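Local coordinates for E2A dna-binding protein (Human adenovirus 5, PDB 2WB0) that binds single-stranded DNA and, by forming multimers, unwinds the template without ATP during the elongation phase of adenoviral strand-displacement replication, at residues 223-228 with 292-297; 232-237 with 277-282; 72-77 with 93-98. All blocks are in the same frame, centred on the assembly; numbering follows the deposited sequence.

How the interactions relate
Interaction 3 comes first along the chain, joining helix 64-83 to the start of strand 95-99. Interaction 1 follows and closes a longer loop, inside which interaction 2 is nested. Interactions 1 and 2, with centres about 8 Å apart, share one zinc ion: 223-228 and 292-297 supply three of its cysteines, 277-282 the fourth. Interaction 3 lies with its centre about 15 Å from that of interaction 1, and Arg73 of the helix touches Cys223 and Phe296 there. Interactions 2 and 3 do not touch, their nearest atoms being about 9 Å apart. The zinc thus joins two loops; 232-237 packs beside it through Phe234, against Pro292, and through Arg237, and Arg73 attaches the helical part.

Interaction 1: 223-228 with 292-297; sequences CECNSK and PNCDFK. With ZN (zinc ion), chain C.
Glu224 lays its side chain over the CB of Cys294, with the two CB atoms 3.6 Å apart, and its extended chain carries the carboxylate on to Asp295. There OE2 of Glu224 comes within 2.8 Å of OD1 of Asp295, the two carboxylate planes turned 76° apart. Lys65 forms salt bridges to both oxygens and probably offsets the repulsion. The other oxygen, OE1, accepts from a water that is in turn held by the backbone N of Asp295.

Next to these carboxylates the sulfurs converge. SG of Cys223 and SG of Cys225 each lie 2.4 Å from the zinc ion, and SG of Cys294 lies 2.3 Å from it. The Cys294 sulfur, tucked between its own backbone N and carbonyl carbon (chi1 69°), also receives weak N-H bonds from Glu224 and Phe296, which would probably temper its negative charge slightly. At one end Pro292 CB packs 3.8 Å from Cys225 SG. At the other, Phe296 turns a ring face to the CA of Cys223, a CH-pi contact 4.3 Å from the centroid, while its ring also meets helix 64-83. A type I turn from Glu224 to Ser227 follows the first ligand, with Asn226 OD1 accepting from Cys223 N. With Cys277 this makes a four-cysteine zinc site, two ligands from the loop after strand 216-220 and two from the connection between strands 271-276 and 297-299.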
ATOM      1  N   CYS A 223       6.248   4.352   2.107  1.00 15.03           N
ATOM      2  CA  CYS A 223       5.555   5.595   1.839  1.00 14.81           C
ATOM      3  C   CYS A 223       6.707   6.592   1.504  1.00 16.77           C
ATOM      4  O   CYS A 223       7.777   6.163   1.140  1.00 18.10           O
ATOM      5  CB  CYS A 223       4.684   6.032   3.001  1.00 16.12           C
ATOM      6  SG  CYS A 223       5.653   6.383   4.511  1.00 14.23           S
ATOM      7  N   GLU A 224       6.494   7.899   1.593  1.00 17.40           N
ATOM      8  CA  GLU A 224       7.577   8.863   1.322  1.00 20.16           C
ATOM      9  C   GLU A 224       8.624   8.790   2.392  1.00 18.81           C
ATOM     10  O   GLU A 224       9.825   8.927   2.103  1.00 17.47           O
ATOM     11  CB  GLU A 224       6.997  10.279   1.347  1.00 21.64           C
ATOM     12  CG  GLU A 224       5.971  10.447   0.243  1.00 29.30           C
ATOM     13  CD  GLU A 224       5.360  11.888   0.149  1.00 41.94           C
ATOM     14  OE1 GLU A 224       6.059  12.884   0.540  1.00 44.13           O
ATOM     15  OE2 GLU A 224       4.166  11.984  -0.301  1.00 44.61           O
ATOM     16  N   CYS A 225       8.181   8.511   3.639  1.00 17.24           N
ATOM     17  CA  CYS A 225       9.093   8.537   4.770  1.00 17.58           C
ATOM     18  C   CYS A 225      10.232   7.527   4.691  1.00 18.91           C
ATOM     19  O   CYS A 225      11.326   7.834   5.159  1.00 20.05           O
ATOM     20  CB  CYS A 225       8.336   8.356   6.116  1.00 16.25           C
ATOM     21  SG  CYS A 225       6.904   9.487   6.300  1.00 17.28           S
ATOM     22  N   ASN A 226       9.975   6.306   4.194  1.00 16.89           N
ATOM     23  CA  ASN A 226      11.043   5.346   4.017  1.00 18.53           C
ATOM     24  C   ASN A 226      11.225   4.952   2.566  1.00 19.42           C
ATOM     25  O   ASN A 226      11.528   3.787   2.281  1.00 17.38           O
ATOM     26  CB  ASN A 226      10.803   4.074   4.879  1.00 17.53           C
ATOM     27  CG  ASN A 226       9.436   3.427   4.606  1.00 17.51           C
ATOM     28  OD1 ASN A 226       8.571   3.990   3.947  1.00 13.31           O
ATOM     29  ND2 ASN A 226       9.239   2.269   5.180  1.00 16.24           N
ATOM     30  N   SER A 227      10.997   5.871   1.658  1.00 20.88           N
ATOM     31  CA  SER A 227      11.166   5.490   0.229  1.00 26.07           C
ATOM     32  C   SER A 227      12.650   5.223  -0.087  1.00 27.10           C
ATOM     33  O   SER A 227      12.939   4.414  -0.987  1.00 27.00           O
ATOM     34  CB  SER A 227      10.574   6.491  -0.780  1.00 26.15           C
ATOM     35  OG  SER A 227      11.171   7.735  -0.498  1.00 36.16           O
ATOM     36  N   LYS A 228      13.581   5.889   0.631  1.00 26.67           N
ATOM     37  CA  LYS A 228      15.025   5.546   0.448  1.00 27.63           C
ATOM     38  C   LYS A 228      15.577   4.589   1.499  1.00 27.04           C
ATOM     39  O   LYS A 228      15.330   4.795   2.693  1.00 26.18           O
ATOM     40  CB  LYS A 228      15.895   6.806   0.375  1.00 27.01           C
ATOM     41  CG  LYS A 228      15.514   7.704  -0.773  1.00 31.40           C
ATOM     42  CD  LYS A 228      16.054   9.103  -0.585  1.00 37.83           C
ATOM     43  CE  LYS A 228      15.628   9.985  -1.775  1.00 40.84           C
ATOM     44  NZ  LYS A 228      14.204  10.480  -1.670  1.00 41.43           N
ATOM     45  N   PRO A 292       8.774  11.782  11.043  1.00 27.01           N
ATOM     46  CA  PRO A 292       8.254  12.127   9.703  1.00 25.70           C
ATOM     47  C   PRO A 292       6.812  11.640   9.526  1.00 24.99           C
ATOM     48  O   PRO A 292       6.401  10.673  10.188  1.00 22.53           O
ATOM     49  CB  PRO A 292       9.166  11.332   8.786  1.00 26.53           C
ATOM     50  CG  PRO A 292       9.478  10.023   9.634  1.00 26.83           C
ATOM     51  CD  PRO A 292       9.616  10.556  11.033  1.00 25.80           C
ATOM     52  N   ASN A 293       6.044  12.306   8.654  1.00 23.94           N
ATOM     53  CA  ASN A 293       4.746  11.791   8.210  1.00 22.05           C
ATOM     54  C   ASN A 293       4.511  12.346   6.816  1.00 21.19           C
ATOM     55  O   ASN A 293       5.107  13.353   6.464  1.00 19.48           O
ATOM     56  CB  ASN A 293       3.586  12.158   9.122  1.00 22.15           C
ATOM     57  CG  ASN A 293       3.261  13.639   9.093  1.00 26.30           C
ATOM     58  OD1 ASN A 293       3.813  14.419   9.869  1.00 30.08           O
ATOM     59  ND2 ASN A 293       2.355  14.026   8.221  1.00 25.93           N
ATOM     60  N   CYS A 294       3.753  11.639   5.983  1.00 18.34           N
ATOM     61  CA  CYS A 294       3.605  12.124   4.633  1.00 17.05           C
ATOM     62  C   CYS A 294       2.143  11.954   4.219  1.00 17.94           C
ATOM     63  O   CYS A 294       1.397  11.328   4.960  1.00 17.51           O
ATOM     64  CB  CYS A 294       4.559  11.412   3.741  1.00 17.03           C
ATOM     65  SG  CYS A 294       4.110   9.636   3.515  1.00 16.58           S
ATOM     66  N   ASP A 295       1.772  12.433   3.034  1.00 16.10           N
ATOM     67  CA  ASP A 295       0.379  12.379   2.599  1.00 18.23           C
ATOM     68  C   ASP A 295       0.110  11.137   1.668  1.00 18.29           C
ATOM     69  O   ASP A 295      -0.908  11.087   0.953  1.00 19.22           O
ATOM     70  CB  ASP A 295       0.030  13.698   1.881  1.00 19.43           C
ATOM     71  CG  ASP A 295       0.922  13.970   0.610  1.00 23.95           C
ATOM     72  OD1 ASP A 295       1.624  13.032   0.086  1.00 26.01           O
ATOM     73  OD2 ASP A 295       0.922  15.138   0.086  1.00 27.51           O
ATOM     74  N   PHE A 296       1.004  10.131   1.683  1.00 14.87           N
ATOM     75  CA  PHE A 296       0.765   8.941   0.871  1.00 14.02           C
ATOM     76  C   PHE A 296      -0.650   8.375   1.122  1.00 14.64           C
ATOM     77  O   PHE A 296      -1.052   8.170   2.290  1.00 15.19           O
ATOM     78  CB  PHE A 296       1.856   7.929   1.245  1.00 14.29           C
ATOM     79  CG  PHE A 296       1.842   6.624   0.428  1.00 14.78           C
ATOM     80  CD1 PHE A 296       2.687   6.466  -0.679  1.00 12.19           C
ATOM     81  CD2 PHE A 296       1.068   5.542   0.845  1.00 17.97           C
ATOM     82  CE1 PHE A 296       2.674   5.234  -1.430  1.00 15.51           C
ATOM     83  CE2 PHE A 296       1.063   4.249   0.125  1.00 17.30           C
ATOM     84  CZ  PHE A 296       1.838   4.101  -1.005  1.00 14.20           C
ATOM     85  N   LYS A 297      -1.424   8.055   0.081  1.00 14.05           N
ATOM     86  CA  LYS A 297      -2.792   7.500   0.321  1.00 14.16           C
ATOM     87  C   LYS A 297      -3.287   6.823  -0.953  1.00 12.70           C
ATOM     88  O   LYS A 297      -3.442   7.462  -2.016  1.00 13.16           O
ATOM     89  CB  LYS A 297      -3.827   8.529   0.786  1.00 15.23           C
ATOM     90  CG  LYS A 297      -5.223   7.965   1.208  1.00 15.56           C
ATOM     91  CD  LYS A 297      -6.288   9.096   1.258  1.00 17.75           C
ATOM     92  CE  LYS A 297      -7.452   8.799   2.241  1.00 30.26           C
ATOM     93  NZ  LYS A 297      -8.869   9.343   1.837  1.00 35.96           N
TER
HETATM   94 ZN    ZN C 602       5.000   8.512   5.331  1.00 16.17          ZN
HETATM   95  O   HOH W   1       3.812  14.335   2.197  1.00 31.50           O
HETATM   96  O   HOH W   2       6.368  14.525   3.543  1.00 35.99           O

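Interaction 2: 232-237 with 277-282; sequences APFLGR and CCNPVY. With ZN (zinc ion), chain C.
Arg237 curls round the carbonyl of Cys278, and this is where the contact is tight. The backbone already sets CB of Arg237 3.2 Å from Cys278 O. From there the side chain starts out extended, with CG anti to the backbone N (chi1 179°), and a turn at chi3 (-61°) brings NH1 back to the same oxygen. The resulting bond from Arg237 NH1 to Cys278 O is 2.9 Å long and nearly straight, with the oxygen in the guanidinium plane. NH2 goes on to the carbonyl of Gly183, directly after Cys182, a ligand of the other zinc ion, so Arg237 connects the two zinc-binding regions.

Cys278 also offers its side chain: CB sits 3.4 Å from the backbone O of Arg237, and SG lies 4.0 Å from CZ of Phe234 in an oblique sulfur-aromatic contact. Just before it, Cys277 is the zinc ligand from this segment, its SG 2.3 Å from the metal. That sulfur accepts from Asn279 N at 3.3 Å, a second-shell N-H to thiolate bond familiar from zinc-cysteine sites. The Asn279 amide packs against the backbone of Gly236 and Arg237 and stands almost perpendicular to the Phe234 ring, which is buried and further covered by His231 and Pro292.

The loose side is at Leu235, which is exposed and whose CB points away from 277-282.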
ATOM      1  N   ALA A 232      16.609   8.400   7.387  1.00 26.76           N
ATOM      2  CA  ALA A 232      16.864   8.482   8.816  1.00 27.86           C
ATOM      3  C   ALA A 232      15.841   7.524   9.480  1.00 27.73           C
ATOM      4  O   ALA A 232      14.678   7.561   9.100  1.00 28.87           O
ATOM      5  CB  ALA A 232      16.664   9.907   9.332  1.00 27.65           C
ATOM      6  N   PRO A 233      16.288   6.687  10.446  1.00 28.46           N
ATOM      7  CA  PRO A 233      15.396   5.807  11.227  1.00 27.75           C
ATOM      8  C   PRO A 233      14.292   6.625  11.853  1.00 26.28           C
ATOM      9  O   PRO A 233      14.529   7.772  12.242  1.00 26.30           O
ATOM     10  CB  PRO A 233      16.303   5.300  12.367  1.00 29.11           C
ATOM     11  CG  PRO A 233      17.703   5.420  11.837  1.00 28.49           C
ATOM     12  CD  PRO A 233      17.708   6.548  10.867  1.00 28.34           C
ATOM     13  N   PHE A 234      13.101   6.043  11.963  1.00 23.16           N
ATOM     14  CA  PHE A 234      12.011   6.698  12.674  1.00 21.22           C
ATOM     15  C   PHE A 234      11.262   5.670  13.507  1.00 18.85           C
ATOM     16  O   PHE A 234      11.356   4.462  13.290  1.00 19.01           O
ATOM     17  CB  PHE A 234      11.053   7.439  11.719  1.00 19.40           C
ATOM     18  CG  PHE A 234      10.543   6.580  10.562  1.00 18.55           C
ATOM     19  CD1 PHE A 234       9.431   5.737  10.742  1.00 18.76           C
ATOM     20  CD2 PHE A 234      11.115   6.673   9.294  1.00 18.78           C
ATOM     21  CE1 PHE A 234       8.919   4.918   9.682  1.00 21.19           C
ATOM     22  CE2 PHE A 234      10.622   5.850   8.208  1.00 20.47           C
ATOM     23  CZ  PHE A 234       9.474   5.006   8.401  1.00 18.65           C
ATOM     24  N   LEU A 235      10.515   6.161  14.481  1.00 19.97           N
ATOM     25  CA  LEU A 235       9.904   5.233  15.427  1.00 19.01           C
ATOM     26  C   LEU A 235       8.501   4.886  14.952  1.00 18.87           C
ATOM     27  O   LEU A 235       8.011   5.461  13.981  1.00 17.99           O
ATOM     28  CB  LEU A 235       9.839   5.928  16.784  1.00 20.01           C
ATOM     29  CG  LEU A 235      10.950   5.773  17.844  1.00 22.93           C
ATOM     30  CD1 LEU A 235      12.112   4.868  17.473  1.00 29.33           C
ATOM     31  CD2 LEU A 235      11.383   7.103  18.237  1.00 29.26           C
ATOM     32  N   GLY A 236       7.830   3.962  15.629  1.00 18.75           N
ATOM     33  CA  GLY A 236       6.441   3.596  15.244  1.00 16.31           C
ATOM     34  C   GLY A 236       6.406   2.563  14.133  1.00 17.33           C
ATOM     35  O   GLY A 236       7.323   1.709  13.990  1.00 16.48           O
ATOM     36  N   ARG A 237       5.363   2.646  13.320  1.00 14.95           N
ATOM     37  CA  ARG A 237       5.119   1.555  12.354  1.00 14.02           C
ATOM     38  C   ARG A 237       6.129   1.717  11.205  1.00 12.61           C
ATOM     39  O   ARG A 237       6.482   2.832  10.912  1.00 14.33           O
ATOM     40  CB  ARG A 237       3.684   1.704  11.851  1.00 11.11           C
ATOM     41  CG  ARG A 237       3.261   0.637  10.789  1.00 14.47           C
ATOM     42  CD  ARG A 237       1.791   0.888  10.340  1.00  9.61           C
ATOM     43  NE  ARG A 237       0.843   0.787  11.457  1.00 11.37           N
ATOM     44  CZ  ARG A 237       0.322   1.782  12.209  1.00 19.28           C
ATOM     45  NH1 ARG A 237       0.619   3.078  12.036  1.00 15.01           N
ATOM     46  NH2 ARG A 237      -0.540   1.457  13.190  1.00 20.07           N
ATOM     47  N   CYS A 277       0.396   6.736   5.120  1.00 13.17           N
ATOM     48  CA  CYS A 277       1.780   6.870   5.663  1.00 15.38           C
ATOM     49  C   CYS A 277       2.074   5.743   6.680  1.00 14.19           C
ATOM     50  O   CYS A 277       1.146   5.243   7.301  1.00 14.30           O
ATOM     51  CB  CYS A 277       1.894   8.184   6.434  1.00 13.24           C
ATOM     52  SG  CYS A 277       3.549   8.490   7.086  1.00 14.80           S
ATOM     53  N   CYS A 278       3.342   5.338   6.840  1.00 13.73           N
ATOM     54  CA  CYS A 278       3.682   4.458   7.993  1.00 14.54           C
ATOM     55  C   CYS A 278       3.048   4.968   9.305  1.00 15.37           C
ATOM     56  O   CYS A 278       2.514   4.175  10.097  1.00 14.44           O
ATOM     57  CB  CYS A 278       5.189   4.386   8.229  1.00 14.77           C
ATOM     58  SG  CYS A 278       6.067   3.538   6.899  1.00 14.58           S
ATOM     59  N   ASN A 279       3.116   6.288   9.519  1.00 15.57           N
ATOM     60  CA  ASN A 279       2.608   6.879  10.772  1.00 16.57           C
ATOM     61  C   ASN A 279       1.822   8.131  10.462  1.00 18.99           C
ATOM     62  O   ASN A 279       2.291   9.251  10.650  1.00 18.18           O
ATOM     63  CB  ASN A 279       3.752   7.201  11.692  1.00 17.12           C
ATOM     64  CG  ASN A 279       4.602   5.996  11.971  1.00 15.01           C
ATOM     65  OD1 ASN A 279       5.656   5.774  11.327  1.00 18.96           O
ATOM     66  ND2 ASN A 279       4.148   5.180  12.898  1.00 10.99           N
ATOM     67  N   PRO A 280       0.593   7.940  10.032  1.00 21.23           N
ATOM     68  CA  PRO A 280      -0.176   9.124   9.658  1.00 24.25           C
ATOM     69  C   PRO A 280      -0.530   9.951  10.897  1.00 27.90           C
ATOM     70  O   PRO A 280      -0.673   9.409  11.978  1.00 26.34           O
ATOM     71  CB  PRO A 280      -1.443   8.571   8.995  1.00 23.88           C
ATOM     72  CG  PRO A 280      -1.253   7.033   8.884  1.00 23.33           C
ATOM     73  CD  PRO A 280      -0.112   6.652   9.842  1.00 20.94           C
ATOM     74  N   VAL A 281      -0.663  11.250  10.701  1.00 32.93           N
ATOM     75  CA  VAL A 281      -1.030  12.202  11.759  1.00 38.23           C
ATOM     76  C   VAL A 281      -2.563  12.372  11.843  1.00 41.81           C
ATOM     77  O   VAL A 281      -3.243  12.640  10.833  1.00 43.29           O
ATOM     78  CB  VAL A 281      -0.315  13.541  11.485  1.00 37.80           C
ATOM     79  CG1 VAL A 281      -0.987  14.731  12.202  1.00 39.94           C
ATOM     80  CG2 VAL A 281       1.162  13.427  11.863  1.00 37.40           C
ATOM     81  N   TYR A 282      -3.116  12.191  13.044  1.00 45.50           N
ATOM     82  CA  TYR A 282      -4.558  12.459  13.262  1.00 47.73           C
ATOM     83  C   TYR A 282      -4.803  13.706  14.135  1.00 48.53           C
ATOM     84  O   TYR A 282      -5.764  14.461  13.910  1.00 49.54           O
ATOM     85  CB  TYR A 282      -5.289  11.219  13.831  1.00 48.59           C
ATOM     86  CG  TYR A 282      -5.098   9.953  12.998  1.00 48.71           C
ATOM     87  CD1 TYR A 282      -4.179   8.958  13.403  1.00 48.57           C
ATOM     88  CD2 TYR A 282      -5.823   9.751  11.808  1.00 46.57           C
ATOM     89  CE1 TYR A 282      -3.983   7.779  12.630  1.00 46.16           C
ATOM     90  CE2 TYR A 282      -5.631   8.591  11.032  1.00 45.19           C
ATOM     91  CZ  TYR A 282      -4.712   7.603  11.459  1.00 43.15           C
ATOM     92  OH  TYR A 282      -4.510   6.458  10.708  1.00 38.05           O
TER
HETATM   93 ZN    ZN C 602       5.000   8.512   5.331  1.00 16.17          ZN

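Interaction 3: 72-77 with 93-98; sequences GRFLQA and TGCALW
Arg73 meets Thr93 less through its charge than through its methylene chain: CD lies only 3.0 Å from the carbonyl O of Thr93, an unusually short carbon-oxygen approach. Across this contact the guanidinium adds a weak bond to the same oxygen, NH1 to Thr93 O at 3.4 Å, with that oxygen at its edge and in its plane. From CG to NE the chain is stretched out, which carries the charged end past Thr93 to Gly94, whose O lies 3.6 Å from NH1. NH2 finds a stronger partner in the carbonyl of Arg222, directly before the zinc ligand Cys223, so this helix residue also grips the backbone leading into the metal site.

The Thr93 hydroxyl, rotated between its backbone N and carbonyl carbon (chi1 68°), accepts from the N of Cys95 at 3.2 Å, forming an ST turn that leads into strand 95-99. Glu91 bonds both that hydroxyl and the N of Gly94, and Gly94 makes the bend with a positive phi. The strand then pairs antiparallel with 216-220, so the contact sets the all-alpha part of the protein, through helix 64-83, beside this small two-stranded sheet.

The same rotation directs the Thr93 methyl at the helix. CG2 fits between two helix residues, 3.6 Å from CD1 at the rim of the Phe74 ring and equally far from CB of Ala77, one turn on. Beyond it the sulfur of Cys95 approaches Phe74 CZ obliquely, at 4.0 Å, a sulfur-aromatic contact. Phe74 and Cys95 are themselves buried: Phe74 also packs on Leu303, Leu307 and Val310 of helix 300-315, and Cys95 on Leu218 of strand 216-220.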
ATOM      1  N   GLY A  72       4.530   5.400 -11.478  1.00 13.52           N
ATOM      2  CA  GLY A  72       5.957   5.700 -11.703  1.00 14.30           C
ATOM      3  C   GLY A  72       6.878   4.593 -11.219  1.00 14.33           C
ATOM      4  O   GLY A  72       7.818   4.173 -11.923  1.00 15.57           O
ATOM      5  N   ARG A  73       6.636   4.098 -10.023  1.00 14.57           N
ATOM      6  CA  ARG A  73       7.437   3.008  -9.532  1.00 14.95           C
ATOM      7  C   ARG A  73       7.270   1.732 -10.356  1.00 15.98           C
ATOM      8  O   ARG A  73       8.230   0.949 -10.538  1.00 16.07           O
ATOM      9  CB  ARG A  73       7.039   2.716  -8.078  1.00 14.78           C
ATOM     10  CG  ARG A  73       7.306   3.875  -7.043  1.00 14.90           C
ATOM     11  CD  ARG A  73       7.094   3.274  -5.619  1.00 17.59           C
ATOM     12  NE  ARG A  73       6.928   4.247  -4.486  1.00 22.05           N
ATOM     13  CZ  ARG A  73       6.557   3.939  -3.228  1.00 21.09           C
ATOM     14  NH1 ARG A  73       6.148   2.683  -2.877  1.00 22.62           N
ATOM     15  NH2 ARG A  73       6.527   4.928  -2.299  1.00 18.16           N
ATOM     16  N   PHE A  74       6.040   1.458 -10.791  1.00 15.35           N
ATOM     17  CA  PHE A  74       5.834   0.248 -11.581  1.00 16.12           C
ATOM     18  C   PHE A  74       6.495   0.393 -12.933  1.00 14.95           C
ATOM     19  O   PHE A  74       7.066  -0.552 -13.414  1.00 17.10           O
ATOM     20  CB  PHE A  74       4.347  -0.040 -11.726  1.00 14.67           C
ATOM     21  CG  PHE A  74       3.729  -0.502 -10.463  1.00 15.89           C
ATOM     22  CD1 PHE A  74       4.327  -1.527  -9.716  1.00 13.79           C
ATOM     23  CD2 PHE A  74       2.546   0.119  -9.969  1.00 15.40           C
ATOM     24  CE1 PHE A  74       3.771  -1.996  -8.531  1.00 14.28           C
ATOM     25  CE2 PHE A  74       1.983  -0.359  -8.788  1.00 12.86           C
ATOM     26  CZ  PHE A  74       2.552  -1.394  -8.073  1.00 12.26           C
ATOM     27  N   LEU A  75       6.431   1.574 -13.519  1.00 17.10           N
ATOM     28  CA  LEU A  75       7.068   1.822 -14.804  1.00 16.33           C
ATOM     29  C   LEU A  75       8.584   1.660 -14.648  1.00 16.98           C
ATOM     30  O   LEU A  75       9.257   0.969 -15.418  1.00 17.09           O
ATOM     31  CB  LEU A  75       6.794   3.256 -15.211  1.00 16.33           C
ATOM     32  CG  LEU A  75       6.789   3.631 -16.716  1.00 19.74           C
ATOM     33  CD1 LEU A  75       7.074   5.070 -17.068  1.00 21.10           C
ATOM     34  CD2 LEU A  75       7.195   2.574 -17.832  1.00 19.35           C
ATOM     35  N   GLN A  76       9.104   2.283 -13.615  1.00 16.28           N
ATOM     36  CA  GLN A  76      10.484   2.030 -13.215  1.00 15.89           C
ATOM     37  C   GLN A  76      10.841   0.565 -13.120  1.00 15.59           C
ATOM     38  O   GLN A  76      11.888   0.139 -13.616  1.00 15.97           O
ATOM     39  CB  GLN A  76      10.804   2.748 -11.886  1.00 14.60           C
ATOM     40  CG  GLN A  76      12.381   2.785 -11.673  1.00 15.21           C
ATOM     41  CD  GLN A  76      12.786   3.253 -10.321  1.00 19.85           C
ATOM     42  OE1 GLN A  76      13.624   4.160 -10.169  1.00 23.75           O
ATOM     43  NE2 GLN A  76      12.179   2.686  -9.336  1.00 16.63           N
ATOM     44  N   ALA A  77      10.003  -0.232 -12.483  1.00 14.57           N
ATOM     45  CA  ALA A  77      10.327  -1.623 -12.362  1.00 14.69           C
ATOM     46  C   ALA A  77      10.363  -2.329 -13.726  1.00 16.37           C
ATOM     47  O   ALA A  77      11.169  -3.270 -13.931  1.00 15.95           O
ATOM     48  CB  ALA A  77       9.317  -2.302 -11.433  1.00 13.16           C
ATOM     49  N   THR A  93       9.488  -1.290  -6.995  1.00 15.24           N
ATOM     50  CA  THR A  93       8.005  -1.073  -6.761  1.00 15.51           C
ATOM     51  C   THR A  93       7.702  -0.475  -5.408  1.00 15.42           C
ATOM     52  O   THR A  93       6.723   0.269  -5.265  1.00 14.70           O
ATOM     53  CB  THR A  93       7.140  -2.344  -6.961  1.00 14.09           C
ATOM     54  OG1 THR A  93       7.420  -3.309  -5.955  1.00 13.79           O
ATOM     55  CG2 THR A  93       7.372  -2.996  -8.458  1.00 13.13           C
ATOM     56  N   GLY A  94       8.501  -0.848  -4.409  1.00 13.81           N
ATOM     57  CA  GLY A  94       8.270  -0.445  -3.011  1.00 12.84           C
ATOM     58  C   GLY A  94       7.061  -1.160  -2.444  1.00 13.99           C
ATOM     59  O   GLY A  94       6.407  -0.632  -1.539  1.00 14.93           O
ATOM     60  N   CYS A  95       6.717  -2.327  -3.012  1.00 14.40           N
ATOM     61  CA  CYS A  95       5.528  -3.073  -2.643  1.00 14.64           C
ATOM     62  C   CYS A  95       5.924  -4.534  -2.410  1.00 15.47           C
ATOM     63  O   CYS A  95       7.100  -4.915  -2.669  1.00 16.87           O
ATOM     64  CB  CYS A  95       4.488  -3.080  -3.780  1.00 15.06           C
ATOM     65  SG  CYS A  95       3.759  -1.543  -4.215  1.00 13.88           S
ATOM     66  N   ALA A  96       4.971  -5.326  -1.894  1.00 13.60           N
ATOM     67  CA  ALA A  96       5.089  -6.794  -1.669  1.00 13.87           C
ATOM     68  C   ALA A  96       3.692  -7.424  -1.844  1.00 15.10           C
ATOM     69  O   ALA A  96       2.687  -6.724  -1.936  1.00 14.88           O
ATOM     70  CB  ALA A  96       5.721  -7.180  -0.263  1.00 14.31           C
ATOM     71  N   LEU A  97       3.670  -8.743  -1.975  1.00 14.32           N
ATOM     72  CA  LEU A  97       2.490  -9.506  -2.104  1.00 15.25           C
ATOM     73  C   LEU A  97       2.352 -10.225  -0.781  1.00 15.65           C
ATOM     74  O   LEU A  97       3.217 -11.098  -0.476  1.00 14.45           O
ATOM     75  CB  LEU A  97       2.738 -10.572  -3.151  1.00 17.32           C
ATOM     76  CG  LEU A  97       2.443 -10.152  -4.587  1.00 21.32           C
ATOM     77  CD1 LEU A  97       2.145  -8.641  -5.034  1.00 18.66           C
ATOM     78  CD2 LEU A  97       3.092 -11.033  -5.663  1.00 20.08           C
ATOM     79  N   TRP A  98       1.242  -9.926  -0.054  1.00 14.33           N
ATOM     80  CA  TRP A  98       1.014 -10.530   1.236  1.00 15.77           C
ATOM     81  C   TRP A  98      -0.103 -11.584   1.113  1.00 16.68           C
ATOM     82  O   TRP A  98      -1.201 -11.261   0.715  1.00 15.63           O
ATOM     83  CB  TRP A  98       0.683  -9.454   2.269  1.00 14.95           C
ATOM     84  CG  TRP A  98       0.160  -9.980   3.601  1.00 15.91           C
ATOM     85  CD1 TRP A  98       0.574 -11.104   4.308  1.00 19.07           C
ATOM     86  CD2 TRP A  98      -0.802  -9.318   4.422  1.00 13.87           C
ATOM     87  NE1 TRP A  98      -0.135 -11.194   5.491  1.00 15.93           N
ATOM     88  CE2 TRP A  98      -0.978 -10.105   5.591  1.00 14.55           C
ATOM     89  CE3 TRP A  98      -1.573  -8.150   4.246  1.00 13.04           C
ATOM     90  CZ2 TRP A  98      -1.948  -9.809   6.554  1.00 13.31           C
ATOM     91  CZ3 TRP A  98      -2.529  -7.816   5.234  1.00 12.83           C
ATOM     92  CH2 TRP A  98      -2.685  -8.649   6.387  1.00 16.42           C
TER